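Local structure of 2'-deoxycytidine 5'-triphosphate deaminase (2R9Q) at residues V35-P40 against D44-S49. The protein probably catalyses the hydrolytic deamination of dCTP to dUTP. Numbering follows the deposited sequence.
Sequences VDQVQP and DLRLGS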
loop_
_atom_site.group_PDB
_atom_site.type_symbol
_atom_site.label_atom_id
_atom_site.label_comp_id
_atom_site.label_asym_id
_atom_site.label_seq_id
_atom_site.Cartn_x
_atom_site.Cartn_y
_atom_site.Cartn_z
ATOM N N VAL B 35 14.070 37.729 -10.434
ATOM C CA VAL B 35 14.469 38.174 -11.784
ATOM C C VAL B 35 13.895 37.239 -12.848
ATOM O O VAL B 35 13.416 37.694 -13.890
ATOM C CB VAL B 35 16.028 38.329 -11.950
ATOM C CG1 VAL B 35 16.764 37.065 -11.516
ATOM C CG2 VAL B 35 16.385 38.742 -13.406
ATOM N N ASP B 36 13.874 35.942 -12.534
ATOM C CA ASP B 36 13.433 34.907 -13.455
ATOM C C ASP B 36 12.025 34.376 -13.163
ATOM O O ASP B 36 11.672 33.266 -13.596
ATOM C CB ASP B 36 14.451 33.773 -13.434
ATOM C CG ASP B 36 14.547 33.098 -12.089
ATOM O OD1 ASP B 36 14.259 33.727 -11.054
ATOM O OD2 ASP B 36 14.913 31.921 -12.067
ATOM N N GLN B 37 11.211 35.179 -12.469
ATOM C CA GLN B 37 9.890 34.721 -12.020
ATOM C C GLN B 37 8.842 34.762 -13.116
ATOM O O GLN B 37 7.936 33.915 -13.137
ATOM C CB GLN B 37 9.390 35.497 -10.812
ATOM C CG GLN B 37 8.445 34.699 -9.963
ATOM C CD GLN B 37 7.877 35.504 -8.820
ATOM O OE1 GLN B 37 8.590 36.247 -8.171
ATOM N NE2 GLN B 37 6.591 35.350 -8.567
ATOM N N VAL B 38 8.977 35.731 -14.019
ATOM C CA VAL B 38 8.058 35.899 -15.140
ATOM C C VAL B 38 8.597 35.109 -16.331
ATOM O O VAL B 38 9.721 35.329 -16.797
ATOM C CB VAL B 38 7.850 37.391 -15.517
ATOM C CG1 VAL B 38 6.797 37.533 -16.623
ATOM C CG2 VAL B 38 7.479 38.234 -14.255
ATOM N N GLN B 39 7.807 34.145 -16.771
ATOM C CA GLN B 39 8.146 33.325 -17.897
ATOM C C GLN B 39 7.540 34.027 -19.109
ATOM O O GLN B 39 6.769 34.986 -18.947
ATOM C CB GLN B 39 7.609 31.894 -17.709
ATOM C CG GLN B 39 7.989 31.215 -16.386
ATOM C CD GLN B 39 9.464 31.119 -16.185
ATOM O OE1 GLN B 39 10.230 31.040 -17.141
ATOM N NE2 GLN B 39 9.888 31.163 -14.936
ATOM N N PRO B 40 7.915 33.583 -20.324
ATOM C CA PRO B 40 7.369 34.131 -21.576
ATOM C C PRO B 40 5.826 34.255 -21.645
ATOM O O PRO B 40 5.343 35.253 -22.142
ATOM C CB PRO B 40 7.905 33.165 -22.629
ATOM C CG PRO B 40 9.144 32.622 -22.057
ATOM C CD PRO B 40 8.942 32.553 -20.588
ATOM N N ASP B 44 5.540 32.164 -12.430
ATOM C CA ASP B 44 5.774 31.384 -11.204
ATOM C C ASP B 44 5.195 32.047 -9.959
ATOM O O ASP B 44 5.252 33.269 -9.794
ATOM C CB ASP B 44 7.259 31.112 -10.983
ATOM C CG ASP B 44 7.796 30.052 -11.927
ATOM O OD1 ASP B 44 7.042 29.646 -12.850
ATOM O OD2 ASP B 44 8.961 29.629 -11.730
ATOM N N LEU B 45 4.616 31.195 -9.121
ATOM C CA LEU B 45 4.028 31.570 -7.858
ATOM C C LEU B 45 4.913 31.059 -6.732
ATOM O O LEU B 45 5.441 29.962 -6.803
ATOM C CB LEU B 45 2.613 30.988 -7.724
ATOM C CG LEU B 45 1.560 31.388 -8.746
ATOM C CD1 LEU B 45 0.381 30.392 -8.646
ATOM C CD2 LEU B 45 1.135 32.846 -8.547
ATOM N N ARG B 46 5.061 31.868 -5.699
ATOM C CA ARG B 46 5.930 31.577 -4.593
ATOM C C ARG B 46 5.125 31.342 -3.336
ATOM O O ARG B 46 4.169 32.042 -3.071
ATOM C CB ARG B 46 6.889 32.748 -4.327
ATOM C CG ARG B 46 7.835 33.120 -5.445
ATOM C CD ARG B 46 8.639 34.351 -5.102
ATOM N NE ARG B 46 7.858 35.597 -5.164
ATOM C CZ ARG B 46 8.386 36.815 -5.007
ATOM N NH1 ARG B 46 7.616 37.887 -5.059
ATOM N NH2 ARG B 46 9.682 36.969 -4.811
ATOM N N LEU B 47 5.576 30.374 -2.555
ATOM C CA LEU B 47 5.066 30.118 -1.212
ATOM C C LEU B 47 5.357 31.258 -0.245
ATOM O O LEU B 47 6.453 31.875 -0.252
ATOM C CB LEU B 47 5.654 28.821 -0.613
ATOM C CG LEU B 47 5.644 27.525 -1.436
ATOM C CD1 LEU B 47 6.136 26.350 -0.585
ATOM C CD2 LEU B 47 4.282 27.271 -2.053
ATOM N N GLY B 48 4.347 31.524 0.569
ATOM C CA GLY B 48 4.457 32.393 1.728
ATOM C C GLY B 48 5.194 31.711 2.888
ATOM O O GLY B 48 5.858 30.696 2.704
ATOM N N SER B 49 5.074 32.310 4.071
ATOM C CA SER B 49 5.787 31.889 5.289
ATOM C C SER B 49 5.117 30.802 6.167
ATOM O O SER B 49 5.740 30.307 7.083
ATOM C CB SER B 49 6.025 33.123 6.163
ATOM O OG SER B 49 6.711 34.137 5.446
#
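Gln-37 grips Asp-44 with both its backbone and its side chain, an instance of a side-chain amide adding to a backbone bond beside a beta hairpin. Its O accepts Asp-44 N at 3.1 Å, and the side chain reaches obliquely across toward the partner strand. With CG anti to the backbone N (chi1 -153°) and the chain extended beyond it, CB leads to CG, which lies 3.5 Å from Asp-44 O. Next comes CD, 3.6 Å from Asp-44 O and 3.7 Å from Arg-46 NE. The terminal amide then divides its work. NE2 gives a nearly straight hydrogen bond of 2.8 Å to Asp-44 O, with the acceptor close to the amide plane, though the donor is tilted from the carbonyl plane. OE1 sits 3.1 Å above the guanidinium plane of Arg-46, over its centre and so poorly angled for NE; hydrogen bonds at both ends, NE2 to Asp-44 O and Asp-34 N to OE1, fix the amide's rotation. Arg-46 spends its own N-H groups on Glu-98, Ser-29 and the carbonyls of Ala-31 and Asp-32, while Gln-165, Arg-162 and Lys-113 hold the Asp-44 carboxylate. Within the hairpin, strand 42-46 pairs antiparallel both with 38-39 and with strand 162-170, while Val-38 packs on helix 15-23 and Leu-45 on strand 91-101.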